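1,3-alpha-isomaltosidase (Kribbella flavida DSM 17836, PDB 5X3I) hydrolyses the alpha-1,3-glucosidic linkages of the cyclic tetrasaccharide cyclobis-(1-6)-alpha-nigerosyl to release isomaltose inside the cell. Local coordinates at residues L196-F208 against S244-L256. The protein carries 1 engineered substitution. Numbering follows the deposited sequence.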
ATOM      1  N   LEU A 196       9.238   5.007  13.017  1.00 17.43           N
ATOM      2  CA  LEU A 196       9.770   6.099  12.217  1.00 16.16           C
ATOM      3  C   LEU A 196      11.252   5.858  11.894  1.00 20.27           C
ATOM      4  O   LEU A 196      11.676   5.920  10.739  1.00 21.19           O
ATOM      5  CB  LEU A 196       9.597   7.430  12.946  1.00 18.14           C
ATOM      6  CG  LEU A 196      10.073   8.669  12.188  1.00 19.27           C
ATOM      7  CD1 LEU A 196       9.113   9.025  11.063  1.00 18.89           C
ATOM      8  CD2 LEU A 196      10.239   9.837  13.133  1.00 20.51           C
ATOM      9  N   ASP A 197      12.031   5.570  12.930  1.00 22.19           N
ATOM     10  CA  ASP A 197      13.456   5.274  12.772  1.00 21.02           C
ATOM     11  C   ASP A 197      13.663   3.769  12.614  1.00 21.48           C
ATOM     12  O   ASP A 197      13.297   3.003  13.485  1.00 20.48           O
ATOM     13  CB  ASP A 197      14.228   5.815  13.970  1.00 23.08           C
ATOM     14  CG  ASP A 197      15.680   5.350  14.011  1.00 25.57           C
ATOM     15  OD1 ASP A 197      16.279   5.034  12.960  1.00 23.70           O
ATOM     16  OD2 ASP A 197      16.220   5.332  15.125  1.00 26.67           O
ATOM     17  N   GLN A 198      14.235   3.352  11.488  1.00 21.55           N
ATOM     18  CA  GLN A 198      14.385   1.927  11.186  1.00 22.55           C
ATOM     19  C   GLN A 198      15.743   1.338  11.611  1.00 25.70           C
ATOM     20  O   GLN A 198      16.012   0.160  11.369  1.00 24.40           O
ATOM     21  CB  GLN A 198      14.181   1.682   9.689  1.00 21.12           C
ATOM     22  CG  GLN A 198      12.738   1.845   9.209  1.00 18.32           C
ATOM     23  CD  GLN A 198      11.829   0.772   9.755  1.00 20.99           C
ATOM     24  OE1 GLN A 198      12.152  -0.419   9.710  1.00 22.97           O
ATOM     25  NE2 GLN A 198      10.689   1.185  10.293  1.00 20.15           N
ATOM     26  N   ARG A 199      16.594   2.151  12.227  1.00 24.95           N
ATOM     27  CA  ARG A 199      17.922   1.674  12.604  1.00 24.33           C
ATOM     28  C   ARG A 199      17.837   0.549  13.633  1.00 24.94           C
ATOM     29  O   ARG A 199      17.127   0.650  14.623  1.00 26.86           O
ATOM     30  CB  ARG A 199      18.784   2.816  13.138  1.00 24.08           C
ATOM     31  CG  ARG A 199      20.241   2.405  13.346  1.00 24.84           C
ATOM     32  CD  ARG A 199      21.160   3.592  13.584  1.00 29.48           C
ATOM     33  NE  ARG A 199      22.546   3.162  13.754  1.00 34.10           N
ATOM     34  CZ  ARG A 199      23.579   3.987  13.878  1.00 32.79           C
ATOM     35  NH1 ARG A 199      23.391   5.296  13.858  1.00 30.69           N
ATOM     36  NH2 ARG A 199      24.802   3.498  14.021  1.00 33.70           N
ATOM     37  N   GLY A 200      18.561  -0.533  13.376  1.00 26.42           N
ATOM     38  CA  GLY A 200      18.582  -1.670  14.280  1.00 24.42           C
ATOM     39  C   GLY A 200      17.631  -2.763  13.846  1.00 27.91           C
ATOM     40  O   GLY A 200      17.539  -3.810  14.481  1.00 27.91           O
ATOM     41  N   ARG A 201      16.930  -2.532  12.743  1.00 26.97           N
ATOM     42  CA  ARG A 201      15.888  -3.451  12.308  1.00 26.07           C
ATOM     43  C   ARG A 201      16.245  -4.129  11.006  1.00 24.11           C
ATOM     44  O   ARG A 201      17.025  -3.614  10.220  1.00 23.98           O
ATOM     45  CB  ARG A 201      14.551  -2.718  12.133  1.00 25.15           C
ATOM     46  CG  ARG A 201      14.010  -2.101  13.397  1.00 28.52           C
ATOM     47  CD  ARG A 201      12.678  -1.404  13.159  1.00 24.73           C
ATOM     48  NE  ARG A 201      12.115  -0.937  14.418  1.00 25.64           N
ATOM     49  CZ  ARG A 201      11.154  -1.565  15.078  1.00 26.29           C
ATOM     50  NH1 ARG A 201      10.634  -2.682  14.590  1.00 30.62           N
ATOM     51  NH2 ARG A 201      10.709  -1.073  16.222  1.00 31.24           N
ATOM     52  N   GLU A 202      15.661  -5.298  10.799  1.00 23.50           N
ATOM     53  CA  GLU A 202      15.676  -5.943   9.505  1.00 23.47           C
ATOM     54  C   GLU A 202      14.359  -5.677   8.778  1.00 23.49           C
ATOM     55  O   GLU A 202      13.288  -5.845   9.351  1.00 25.65           O
ATOM     56  CB  GLU A 202      15.900  -7.443   9.653  1.00 24.61           C
ATOM     57  CG  GLU A 202      17.284  -7.804  10.158  1.00 31.01           C
ATOM     58  CD  GLU A 202      17.484  -9.294  10.255  1.00 39.78           C
ATOM     59  OE1 GLU A 202      18.584  -9.765   9.906  1.00 49.50           O
ATOM     60  OE2 GLU A 202      16.541  -9.993  10.678  1.00 41.72           O
ATOM     61  N   LEU A 203      14.455  -5.280   7.515  1.00 21.31           N
ATOM     62  CA  LEU A 203      13.284  -4.962   6.702  1.00 21.12           C
ATOM     63  C   LEU A 203      13.628  -5.145   5.237  1.00 21.80           C
ATOM     64  O   LEU A 203      14.804  -5.278   4.887  1.00 21.36           O
ATOM     65  CB  LEU A 203      12.793  -3.530   6.957  1.00 18.49           C
ATOM     66  CG  LEU A 203      13.681  -2.370   6.501  1.00 19.85           C
ATOM     67  CD1 LEU A 203      12.847  -1.141   6.130  1.00 18.39           C
ATOM     68  CD2 LEU A 203      14.680  -2.008   7.568  1.00 18.73           C
ATOM     69  N   ASP A 204      12.609  -5.191   4.382  1.00 21.25           N
ATOM     70  CA  ASP A 204      12.861  -5.228   2.952  1.00 16.83           C
ATOM     71  C   ASP A 204      11.917  -4.285   2.190  1.00 18.50           C
ATOM     72  O   ASP A 204      11.068  -3.652   2.796  1.00 21.19           O
ATOM     73  CB  ASP A 204      12.744  -6.664   2.431  1.00 18.28           C
ATOM     74  CG  ASP A 204      11.332  -7.250   2.544  1.00 20.89           C
ATOM     75  OD1 ASP A 204      10.423  -6.635   3.137  1.00 21.74           O
ATOM     76  OD2 ASP A 204      11.143  -8.372   2.034  1.00 25.17           O
ATOM     77  N   ALA A 205      12.106  -4.158   0.882  1.00 17.49           N
ATOM     78  CA  ALA A 205      11.171  -3.389   0.089  1.00 16.95           C
ATOM     79  C   ALA A 205      10.588  -4.241  -1.016  1.00 15.94           C
ATOM     80  O   ALA A 205      11.223  -4.443  -2.052  1.00 20.94           O
ATOM     81  CB  ALA A 205      11.872  -2.182  -0.490  1.00 16.59           C
ATOM     82  N   VAL A 206       9.345  -4.664  -0.827  1.00 16.42           N
ATOM     83  CA  VAL A 206       8.616  -5.381  -1.853  1.00 14.96           C
ATOM     84  C   VAL A 206       7.118  -5.137  -1.660  1.00 15.59           C
ATOM     85  O   VAL A 206       6.603  -5.192  -0.539  1.00 16.44           O
ATOM     86  CB  VAL A 206       8.942  -6.908  -1.835  1.00 16.44           C
ATOM     87  CG1 VAL A 206       8.637  -7.536  -0.473  1.00 14.83           C
ATOM     88  CG2 VAL A 206       8.201  -7.628  -2.936  1.00 14.94           C
ATOM     89  N   VAL A 207       6.411  -4.936  -2.762  1.00 17.64           N
ATOM     90  CA  VAL A 207       4.989  -4.650  -2.677  1.00 13.71           C
ATOM     91  C   VAL A 207       4.274  -5.908  -2.234  1.00 15.49           C
ATOM     92  O   VAL A 207       4.423  -6.962  -2.845  1.00 15.80           O
ATOM     93  CB  VAL A 207       4.424  -4.164  -4.019  1.00 14.18           C
ATOM     94  CG1 VAL A 207       2.908  -4.027  -3.939  1.00 16.05           C
ATOM     95  CG2 VAL A 207       5.073  -2.847  -4.410  1.00 13.68           C
ATOM     96  N   PHE A 208       3.511  -5.801  -1.158  1.00 15.51           N
ATOM     97  CA  PHE A 208       2.789  -6.959  -0.655  1.00 15.03           C
ATOM     98  C   PHE A 208       1.504  -6.540   0.018  1.00 15.12           C
ATOM     99  O   PHE A 208       1.481  -5.534   0.724  1.00 17.02           O
ATOM    100  CB  PHE A 208       3.664  -7.736   0.336  1.00 12.27           C
ATOM    101  CG  PHE A 208       2.978  -8.906   0.970  1.00 15.52           C
ATOM    102  CD1 PHE A 208       2.736 -10.057   0.247  1.00 15.36           C
ATOM    103  CD2 PHE A 208       2.592  -8.859   2.294  1.00 14.39           C
ATOM    104  CE1 PHE A 208       2.121 -11.142   0.832  1.00 14.27           C
ATOM    105  CE2 PHE A 208       1.969  -9.935   2.886  1.00 15.20           C
ATOM    106  CZ  PHE A 208       1.734 -11.078   2.159  1.00 16.93           C
ATOM    107  N   SER A 244      13.578  -1.489  -9.278  1.00 18.40           N
ATOM    108  CA  SER A 244      12.283  -1.946  -8.798  1.00 19.41           C
ATOM    109  C   SER A 244      12.333  -3.414  -8.342  1.00 17.39           C
ATOM    110  O   SER A 244      11.316  -3.984  -7.978  1.00 19.22           O
ATOM    111  CB  SER A 244      11.194  -1.723  -9.842  1.00 15.73           C
ATOM    112  OG  SER A 244      11.531  -2.256 -11.095  1.00 17.81           O
ATOM    113  N   ARG A 245      13.512  -4.030  -8.397  1.00 17.48           N
ATOM    114  CA  ARG A 245      13.674  -5.384  -7.865  1.00 17.04           C
ATOM    115  C   ARG A 245      13.668  -5.349  -6.338  1.00 16.04           C
ATOM    116  O   ARG A 245      13.853  -4.307  -5.741  1.00 17.87           O
ATOM    117  CB  ARG A 245      14.961  -6.045  -8.388  1.00 17.59           C
ATOM    118  CG  ARG A 245      14.931  -6.318  -9.877  1.00 16.23           C
ATOM    119  CD  ARG A 245      16.122  -7.137 -10.381  1.00 18.70           C
ATOM    120  NE  ARG A 245      16.018  -7.294 -11.826  1.00 17.42           N
ATOM    121  CZ  ARG A 245      16.519  -6.435 -12.703  1.00 17.83           C
ATOM    122  NH1 ARG A 245      17.197  -5.377 -12.289  1.00 18.22           N
ATOM    123  NH2 ARG A 245      16.357  -6.648 -13.996  1.00 19.30           N
ATOM    124  N   ARG A 246      13.427  -6.495  -5.715  1.00 15.56           N
ATOM    125  CA  ARG A 246      13.435  -6.601  -4.264  1.00 15.03           C
ATOM    126  C   ARG A 246      14.777  -6.157  -3.673  1.00 18.56           C
ATOM    127  O   ARG A 246      15.838  -6.394  -4.256  1.00 19.17           O
ATOM    128  CB  ARG A 246      13.105  -8.039  -3.847  1.00 14.53           C
ATOM    129  CG  ARG A 246      12.756  -8.230  -2.372  1.00 15.10           C
ATOM    130  CD  ARG A 246      12.003  -9.548  -2.155  1.00 17.61           C
ATOM    131  NE  ARG A 246      11.547  -9.726  -0.782  1.00 17.19           N
ATOM    132  CZ  ARG A 246      10.862 -10.783  -0.353  1.00 17.82           C
ATOM    133  NH1 ARG A 246      10.555 -11.766  -1.196  1.00 20.87           N
ATOM    134  NH2 ARG A 246      10.485 -10.860   0.916  1.00 17.62           N
ATOM    135  N   THR A 247      14.705  -5.487  -2.527  1.00 18.76           N
ATOM    136  CA  THR A 247      15.873  -5.099  -1.745  1.00 17.36           C
ATOM    137  C   THR A 247      15.632  -5.398  -0.274  1.00 19.15           C
ATOM    138  O   THR A 247      14.485  -5.377   0.176  1.00 22.09           O
ATOM    139  CB  THR A 247      16.202  -3.601  -1.878  1.00 20.17           C
ATOM    140  OG1 THR A 247      15.062  -2.827  -1.471  1.00 20.71           O
ATOM    141  CG2 THR A 247      16.590  -3.246  -3.300  1.00 14.94           C
ATOM    142  N   TRP A 248      16.709  -5.641   0.469  1.00 18.34           N
ATOM    143  CA  TRP A 248      16.649  -5.991   1.892  1.00 17.67           C
ATOM    144  C   TRP A 248      17.572  -5.094   2.715  1.00 19.14           C
ATOM    145  O   TRP A 248      18.607  -4.650   2.241  1.00 19.57           O
ATOM    146  CB  TRP A 248      17.049  -7.446   2.129  1.00 16.70           C
ATOM    147  CG  TRP A 248      16.186  -8.499   1.513  1.00 15.57           C
ATOM    148  CD1 TRP A 248      15.212  -9.225   2.131  1.00 14.28           C
ATOM    149  CD2 TRP A 248      16.259  -8.985   0.175  1.00 15.01           C
ATOM    150  NE1 TRP A 248      14.660 -10.117   1.251  1.00 14.09           N
ATOM    151  CE2 TRP A 248      15.287  -9.991   0.044  1.00 14.87           C
ATOM    152  CE3 TRP A 248      17.051  -8.669  -0.927  1.00 15.06           C
ATOM    153  CZ2 TRP A 248      15.084 -10.677  -1.145  1.00 17.81           C
ATOM    154  CZ3 TRP A 248      16.843  -9.350  -2.104  1.00 15.28           C
ATOM    155  CH2 TRP A 248      15.871 -10.343  -2.204  1.00 16.24           C
ATOM    156  N   TYR A 249      17.205  -4.849   3.961  1.00 21.46           N
ATOM    157  CA  TYR A 249      17.934  -3.902   4.786  1.00 20.44           C
ATOM    158  C   TYR A 249      18.122  -4.429   6.194  1.00 21.47           C
ATOM    159  O   TYR A 249      17.221  -5.043   6.762  1.00 24.75           O
ATOM    160  CB  TYR A 249      17.202  -2.554   4.815  1.00 20.18           C
ATOM    161  CG  TYR A 249      16.999  -1.993   3.439  1.00 18.39           C
ATOM    162  CD1 TYR A 249      15.878  -2.323   2.695  1.00 18.18           C
ATOM    163  CD2 TYR A 249      17.942  -1.162   2.866  1.00 17.81           C
ATOM    164  CE1 TYR A 249      15.696  -1.831   1.433  1.00 16.17           C
ATOM    165  CE2 TYR A 249      17.769  -0.664   1.601  1.00 18.09           C
ATOM    166  CZ  TYR A 249      16.637  -0.998   0.891  1.00 16.95           C
ATOM    167  OH  TYR A 249      16.468  -0.525  -0.378  1.00 16.63           O
ATOM    168  N   SER A 250      19.312  -4.217   6.740  1.00 23.24           N
ATOM    169  CA  SER A 250      19.555  -4.486   8.148  1.00 23.64           C
ATOM    170  C   SER A 250      20.620  -3.544   8.674  1.00 22.52           C
ATOM    171  O   SER A 250      21.565  -3.200   7.973  1.00 28.22           O
ATOM    172  CB  SER A 250      19.972  -5.942   8.369  1.00 27.10           C
ATOM    173  OG  SER A 250      21.208  -6.193   7.738  1.00 29.84           O
ATOM    174  N   SER A 251      20.476  -3.119   9.913  1.00 23.44           N
ATOM    175  CA  SER A 251      21.514  -2.285  10.487  1.00 27.54           C
ATOM    176  C   SER A 251      21.884  -2.791  11.877  1.00 28.87           C
ATOM    177  O   SER A 251      21.038  -3.190  12.668  1.00 29.25           O
ATOM    178  CB  SER A 251      21.083  -0.812  10.521  1.00 24.85           C
ATOM    179  OG  SER A 251      19.831  -0.649  11.155  1.00 27.58           O
ATOM    180  N   ALA A 252      23.181  -2.823  12.129  1.00 32.69           N
ATOM    181  CA  ALA A 252      23.723  -3.124  13.440  1.00 30.91           C
ATOM    182  C   ALA A 252      25.014  -2.344  13.544  1.00 30.92           C
ATOM    183  O   ALA A 252      25.688  -2.125  12.540  1.00 32.04           O
ATOM    184  CB  ALA A 252      23.953  -4.609  13.613  1.00 33.36           C
ATOM    185  N   GLY A 253      25.347  -1.899  14.743  1.00 34.39           N
ATOM    186  CA  GLY A 253      26.520  -1.072  14.921  1.00 35.13           C
ATOM    187  C   GLY A 253      26.477   0.165  14.045  1.00 34.20           C
ATOM    188  O   GLY A 253      25.462   0.845  13.952  1.00 34.77           O
ATOM    189  N   ASN A 254      27.603   0.451  13.411  1.00 34.18           N
ATOM    190  CA  ASN A 254      27.772   1.630  12.578  1.00 33.98           C
ATOM    191  C   ASN A 254      27.528   1.397  11.089  1.00 32.80           C
ATOM    192  O   ASN A 254      27.896   2.227  10.269  1.00 30.39           O
ATOM    193  CB  ASN A 254      29.148   2.241  12.814  1.00 40.08           C
ATOM    194  CG  ASN A 254      29.128   3.270  13.929  1.00 50.25           C
ATOM    195  OD1 ASN A 254      28.194   4.073  14.029  1.00 49.88           O
ATOM    196  ND2 ASN A 254      30.142   3.242  14.786  1.00 56.51           N
ATOM    197  N   GLU A 255      27.021   0.224  10.728  1.00 30.56           N
ATOM    198  CA  GLU A 255      26.764  -0.055   9.322  1.00 32.70           C
ATOM    199  C   GLU A 255      25.311  -0.391   8.950  1.00 29.80           C
ATOM    200  O   GLU A 255      24.622  -1.117   9.654  1.00 27.57           O
ATOM    201  CB  GLU A 255      27.665  -1.197   8.865  1.00 36.19           C
ATOM    202  CG  GLU A 255      29.138  -0.835   8.828  1.00 38.24           C
ATOM    203  CD  GLU A 255      29.966  -1.939   8.223  1.00 40.24           C
ATOM    204  OE1 GLU A 255      30.761  -1.654   7.302  1.00 43.07           O
ATOM    205  OE2 GLU A 255      29.806  -3.092   8.668  1.00 37.52           O
ATOM    206  N   LEU A 256      24.869   0.144   7.818  1.00 27.14           N
ATOM    207  CA  LEU A 256      23.608  -0.267   7.214  1.00 26.15           C
ATOM    208  C   LEU A 256      23.893  -1.199   6.048  1.00 23.95           C
ATOM    209  O   LEU A 256      24.504  -0.799   5.062  1.00 23.76           O
ATOM    210  CB  LEU A 256      22.796   0.939   6.734  1.00 22.81           C
ATOM    211  CG  LEU A 256      21.623   0.617   5.794  1.00 22.23           C
ATOM    212  CD1 LEU A 256      20.546  -0.186   6.505  1.00 21.06           C
ATOM    213  CD2 LEU A 256      21.033   1.885   5.191  1.00 20.77           C
TER
HETATM  214  O   HOH W   1      17.860  -1.044   9.328  1.00 25.61           O
HETATM  215  O   HOH W   2      22.871   0.381  13.897  1.00 30.87           O
HETATM  216  O   HOH W   3      13.134  -2.704  -3.534  1.00 18.65           O
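L203 and Y249 form an antiparallel hydrogen-bonded pair at the edge of a sheet in the galactose mutarotase-like N-terminal domain of this family 31 glycosidase. Strand 202-205 is outermost, and strand 247-252 lies between it and strand 255-261. L203 N donates to Y249 O at 2.9 Å, and Y249 N to L203 O at 2.6 Å. A205 N also donates to T247 O. On the face of L203 and Y249, L203 CD2 rests on Y249 CB at 3.8 Å. The Y249 ring turns its edge to A205 CB, and its OH bonds T247 OG1 within the same strand.

On the face of D204 and W248, D204 CB lies 3.6 Å from W248 CD1. R246, just before the strand, lays CG over one face of that ring and grips D204 side-on. NE and NH2 both reach the single oxygen OD2, NH2 at 2.8 Å and nearly along the C-O axis. The carboxylate and guanidinium planes are 52° apart. R246 CG stands anti to the backbone N (chi1 -166°), and the extended chain carries the guanidinium to D204, with V206 CG1 over one face. D204 OD1 is hydrogen-bonded to Y33 OH, and R246 NH1 to P32 O. With R246 cut back to an alanine, the D204 carboxylate would probably lose its countercharge, and P32 O the NH1 donor.

At the far end, G200 N donates to S251 OG at 2.6 Å, nearly straight (174°). R199 NH2 bonds G253 O at 2.7 Å, and a water bridges R199 NE to the same oxygen. Polar bonds thus secure both ends of this edge pairing. The salt bridge joins the two segments at one end, and hydrogen bonds from the same pair reach P32 and Y33.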